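PDB 4E5T: mandelate racemase / muconate lactonizing enzyme, C-terminal domain protein from Labrenzia alexandrii, which is a putative mandelate racemase/muconate lactonizing enzyme of the enolase superfamily, probably acting with a magnesium ion bound in its barrel domain. Local coordinates for residues M2-N14 against A55-H69. Residues are numbered along the deposited sequence; the frame is centred on the assembly and turned at random.
Sequences MRLSDIETFVVGN and AEDVFARQFAGEDPH
Phe59 and Ile7 meet because each extends its side chain anti to its own backbone N (chi1 178° for Phe59, -179° for Ile7), which drops the ring from helix 55-63 onto strand 4-13 and brings the Ile7 CG1 branch up to the helix. The two side chains slide past each other in opposite directions: Ile7 CB sits over one ring face, offset toward the rim, in a CH-pi contact 3.9 Å from the Phe59 centroid, while Ile7 CD1 reaches the Phe59 CB. The opposite face is covered by the backbone N of Ala64, and the ring edge meets the backbone of Ser5. Leu4 CB touches Phe59 CE1 at 3.8 Å; farther out, Leu4 CD1 meets the edge of Phe63, and Leu4 CD2 lies 3.8 Å from Pro68 CB. An alanine in place of Phe59 is likely to leave Ile7 and Leu4 without the ring they pack on and to open a gap between helix and strand.

Beyond Phe63, two backbone bonds grip Leu4: Gly65 N gives a nearly straight one to Leu4 O (2.8 Å, 177°), and Leu4 N donates to Glu66 O at 2.9 Å. Gly65 lies in a type II turn, where its positive phi suits glycine. Asp67 OD1 accepts from His69 N, which makes an Asx turn, and also from His69 ND1, in the plane of the imidazole; Met2 CE touches the edge of this ring at 3.8 Å from His69 CE1. At the other end, Thr9 OG1 bonds weakly to Glu56 OE2. Leu98 and Cys102 of helix 89-110 add to the apolar layer. A helix thus packs nearly antiparallel to an edge strand, within this chain, of a three-stranded antiparallel sheet, as in the alpha+beta N-terminal capping domain of the enolase superfamily.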
# COMPACT_ATOMS: atom_id res chain seq x y z
N MET A 2 -34.98 39.05 -1.75
CA MET A 2 -34.66 38.70 -0.36
C MET A 2 -33.18 38.94 -0.03
O MET A 2 -32.29 38.45 -0.72
CB MET A 2 -35.02 37.24 -0.04
CG MET A 2 -35.17 36.99 1.46
SD MET A 2 -35.60 35.31 2.02
CE MET A 2 -36.98 34.90 0.97
N ARG A 3 -32.93 39.69 1.04
CA ARG A 3 -31.55 39.96 1.44
C ARG A 3 -31.38 40.05 2.97
O ARG A 3 -32.21 40.64 3.66
CB ARG A 3 -31.02 41.22 0.75
CG ARG A 3 -32.07 42.27 0.40
CD ARG A 3 -31.42 43.64 0.17
NE ARG A 3 -30.58 44.02 1.31
CZ ARG A 3 -29.95 45.19 1.43
NH1 ARG A 3 -30.07 46.12 0.48
NH2 ARG A 3 -29.20 45.43 2.51
N LEU A 4 -30.32 39.44 3.48
CA LEU A 4 -30.02 39.54 4.91
C LEU A 4 -29.59 40.97 5.20
O LEU A 4 -28.82 41.58 4.43
CB LEU A 4 -28.90 38.58 5.30
CG LEU A 4 -29.24 37.12 5.01
CD1 LEU A 4 -28.12 36.21 5.42
CD2 LEU A 4 -30.51 36.78 5.76
N SER A 5 -30.07 41.48 6.33
CA SER A 5 -29.95 42.90 6.61
C SER A 5 -29.26 43.18 7.93
O SER A 5 -28.44 44.10 8.05
CB SER A 5 -31.34 43.53 6.62
OG SER A 5 -31.35 44.72 5.87
N ASP A 6 -29.59 42.37 8.92
CA ASP A 6 -29.25 42.69 10.30
C ASP A 6 -28.94 41.44 11.09
O ASP A 6 -29.54 40.38 10.88
CB ASP A 6 -30.39 43.45 10.97
CG ASP A 6 -30.41 44.92 10.59
OD1 ASP A 6 -29.39 45.60 10.83
OD2 ASP A 6 -31.45 45.38 10.06
N ILE A 7 -27.99 41.59 12.00
CA ILE A 7 -27.61 40.54 12.91
C ILE A 7 -27.68 41.09 14.35
O ILE A 7 -27.36 42.26 14.60
CB ILE A 7 -26.20 39.97 12.58
CG1 ILE A 7 -25.83 38.84 13.55
CG2 ILE A 7 -25.15 41.07 12.59
CD1 ILE A 7 -24.50 38.17 13.25
N GLU A 8 -28.16 40.26 15.26
CA GLU A 8 -27.94 40.49 16.67
C GLU A 8 -27.23 39.23 17.20
O GLU A 8 -27.49 38.13 16.72
CB GLU A 8 -29.24 40.79 17.44
CG GLU A 8 -29.00 41.09 18.93
CD GLU A 8 -30.24 41.52 19.71
OE1 GLU A 8 -31.37 41.11 19.34
OE2 GLU A 8 -30.07 42.28 20.70
N THR A 9 -26.32 39.41 18.15
CA THR A 9 -25.68 38.27 18.81
C THR A 9 -26.08 38.27 20.27
O THR A 9 -26.42 39.31 20.84
CB THR A 9 -24.13 38.27 18.71
OG1 THR A 9 -23.60 39.53 19.15
CG2 THR A 9 -23.67 38.00 17.29
N PHE A 10 -26.06 37.08 20.85
CA PHE A 10 -26.41 36.89 22.24
C PHE A 10 -25.36 35.97 22.86
O PHE A 10 -25.07 34.90 22.33
CB PHE A 10 -27.77 36.21 22.36
CG PHE A 10 -28.87 36.89 21.58
CD1 PHE A 10 -28.93 36.79 20.20
CD2 PHE A 10 -29.86 37.60 22.24
CE1 PHE A 10 -29.93 37.41 19.48
CE2 PHE A 10 -30.87 38.21 21.53
CZ PHE A 10 -30.91 38.12 20.16
N VAL A 11 -24.78 36.42 23.95
CA VAL A 11 -23.92 35.58 24.74
C VAL A 11 -24.71 35.31 26.01
O VAL A 11 -25.02 36.23 26.75
CB VAL A 11 -22.61 36.29 25.04
CG1 VAL A 11 -21.66 35.37 25.83
CG2 VAL A 11 -21.98 36.79 23.73
N VAL A 12 -25.06 34.05 26.22
CA VAL A 12 -25.96 33.68 27.31
C VAL A 12 -25.28 32.73 28.29
O VAL A 12 -24.93 31.62 27.92
CB VAL A 12 -27.22 32.95 26.77
CG1 VAL A 12 -28.08 32.48 27.92
CG2 VAL A 12 -28.02 33.85 25.82
N GLY A 13 -25.11 33.17 29.54
CA GLY A 13 -24.57 32.30 30.58
C GLY A 13 -25.55 31.20 30.94
O GLY A 13 -26.76 31.41 30.97
N ASN A 14 -25.03 30.01 31.21
CA ASN A 14 -25.87 28.85 31.52
C ASN A 14 -25.98 28.74 33.03
O ASN A 14 -24.97 28.75 33.71
CB ASN A 14 -25.24 27.59 30.92
CG ASN A 14 -26.18 26.38 30.89
OD1 ASN A 14 -27.40 26.52 30.96
ND2 ASN A 14 -25.60 25.19 30.76
N ALA A 55 -18.59 36.97 14.74
CA ALA A 55 -19.83 36.70 14.03
C ALA A 55 -20.30 37.98 13.35
O ALA A 55 -20.63 37.98 12.16
CB ALA A 55 -20.89 36.17 14.97
N GLU A 56 -20.27 39.08 14.10
CA GLU A 56 -20.63 40.38 13.56
C GLU A 56 -19.77 40.84 12.40
O GLU A 56 -20.29 41.29 11.38
CB GLU A 56 -20.57 41.40 14.66
CG GLU A 56 -21.79 41.40 15.54
CD GLU A 56 -21.67 42.42 16.65
OE1 GLU A 56 -21.05 43.49 16.41
OE2 GLU A 56 -22.17 42.12 17.76
N ASP A 57 -18.45 40.74 12.57
CA ASP A 57 -17.48 41.09 11.52
C ASP A 57 -17.71 40.25 10.26
O ASP A 57 -17.79 40.81 9.15
CB ASP A 57 -16.03 40.95 12.01
CG ASP A 57 -14.99 41.23 10.91
OD1 ASP A 57 -14.60 40.28 10.19
OD2 ASP A 57 -14.56 42.39 10.76
N VAL A 58 -17.84 38.93 10.42
CA VAL A 58 -18.13 38.09 9.26
C VAL A 58 -19.44 38.48 8.55
O VAL A 58 -19.45 38.66 7.34
CB VAL A 58 -18.15 36.59 9.61
CG1 VAL A 58 -18.49 35.77 8.38
CG2 VAL A 58 -16.81 36.15 10.19
N PHE A 59 -20.54 38.61 9.31
CA PHE A 59 -21.85 38.97 8.73
C PHE A 59 -21.80 40.28 7.93
O PHE A 59 -22.45 40.39 6.88
CB PHE A 59 -22.95 39.07 9.80
CG PHE A 59 -24.29 39.49 9.24
CD1 PHE A 59 -25.17 38.54 8.73
CD2 PHE A 59 -24.67 40.83 9.22
CE1 PHE A 59 -26.41 38.92 8.20
CE2 PHE A 59 -25.90 41.23 8.70
CZ PHE A 59 -26.77 40.27 8.19
N ALA A 60 -21.07 41.27 8.42
CA ALA A 60 -20.92 42.50 7.68
C ALA A 60 -20.09 42.24 6.42
O ALA A 60 -20.45 42.67 5.33
CB ALA A 60 -20.28 43.58 8.55
N ARG A 61 -18.98 41.51 6.58
CA ARG A 61 -18.04 41.29 5.48
C ARG A 61 -18.60 40.34 4.42
O ARG A 61 -18.40 40.54 3.23
CB ARG A 61 -16.70 40.77 6.03
CG ARG A 61 -15.47 41.57 5.60
CD ARG A 61 -14.27 41.28 6.51
NE ARG A 61 -14.06 42.30 7.54
CZ ARG A 61 -13.17 43.30 7.45
NH1 ARG A 61 -12.42 43.41 6.36
NH2 ARG A 61 -13.05 44.18 8.43
N GLN A 62 -19.31 39.31 4.85
CA GLN A 62 -19.77 38.28 3.93
C GLN A 62 -21.28 38.21 3.65
O GLN A 62 -21.67 37.91 2.52
CB GLN A 62 -19.29 36.89 4.34
CG GLN A 62 -17.80 36.75 4.63
CD GLN A 62 -16.93 37.42 3.59
OE1 GLN A 62 -17.30 37.53 2.42
NE2 GLN A 62 -15.76 37.87 4.03
N PHE A 63 -22.13 38.48 4.64
CA PHE A 63 -23.55 38.13 4.48
C PHE A 63 -24.50 39.27 4.11
O PHE A 63 -25.40 39.07 3.30
CB PHE A 63 -24.07 37.37 5.69
CG PHE A 63 -23.52 35.98 5.82
CD1 PHE A 63 -22.15 35.78 5.98
CD2 PHE A 63 -24.35 34.88 5.78
CE1 PHE A 63 -21.62 34.50 6.09
CE2 PHE A 63 -23.84 33.60 5.89
CZ PHE A 63 -22.47 33.41 6.05
N ALA A 64 -24.32 40.43 4.71
CA ALA A 64 -25.21 41.56 4.50
C ALA A 64 -25.44 41.83 3.01
O ALA A 64 -24.48 41.98 2.25
CB ALA A 64 -24.64 42.79 5.16
N GLY A 65 -26.70 41.87 2.58
CA GLY A 65 -27.01 42.10 1.19
C GLY A 65 -27.13 40.83 0.35
O GLY A 65 -27.25 40.90 -0.87
N GLU A 66 -27.11 39.67 0.99
CA GLU A 66 -27.10 38.41 0.26
C GLU A 66 -28.38 37.62 0.45
O GLU A 66 -29.04 37.73 1.47
CB GLU A 66 -25.90 37.54 0.66
CG GLU A 66 -24.56 38.02 0.14
CD GLU A 66 -24.34 37.74 -1.34
OE1 GLU A 66 -25.26 37.21 -2.01
OE2 GLU A 66 -23.23 38.05 -1.83
N ASP A 67 -28.72 36.82 -0.56
CA ASP A 67 -29.85 35.93 -0.48
C ASP A 67 -29.43 34.70 0.32
O ASP A 67 -28.62 33.90 -0.14
CB ASP A 67 -30.29 35.54 -1.88
CG ASP A 67 -31.61 34.79 -1.91
OD1 ASP A 67 -32.08 34.37 -0.84
OD2 ASP A 67 -32.16 34.62 -3.03
N PRO A 68 -30.01 34.54 1.51
CA PRO A 68 -29.65 33.45 2.42
C PRO A 68 -29.88 32.09 1.80
O PRO A 68 -29.49 31.09 2.38
CB PRO A 68 -30.62 33.65 3.58
CG PRO A 68 -31.78 34.38 2.96
CD PRO A 68 -31.15 35.32 2.02
N HIS A 69 -30.55 32.04 0.65
CA HIS A 69 -30.75 30.80 -0.07
C HIS A 69 -29.44 30.34 -0.64
O HIS A 69 -29.26 29.15 -0.91
CB HIS A 69 -31.76 30.99 -1.21
CG HIS A 69 -33.18 30.97 -0.76
ND1 HIS A 69 -33.81 32.07 -0.24
CD2 HIS A 69 -34.08 29.96 -0.69
CE1 HIS A 69 -35.05 31.76 0.10
NE2 HIS A 69 -35.23 30.48 -0.16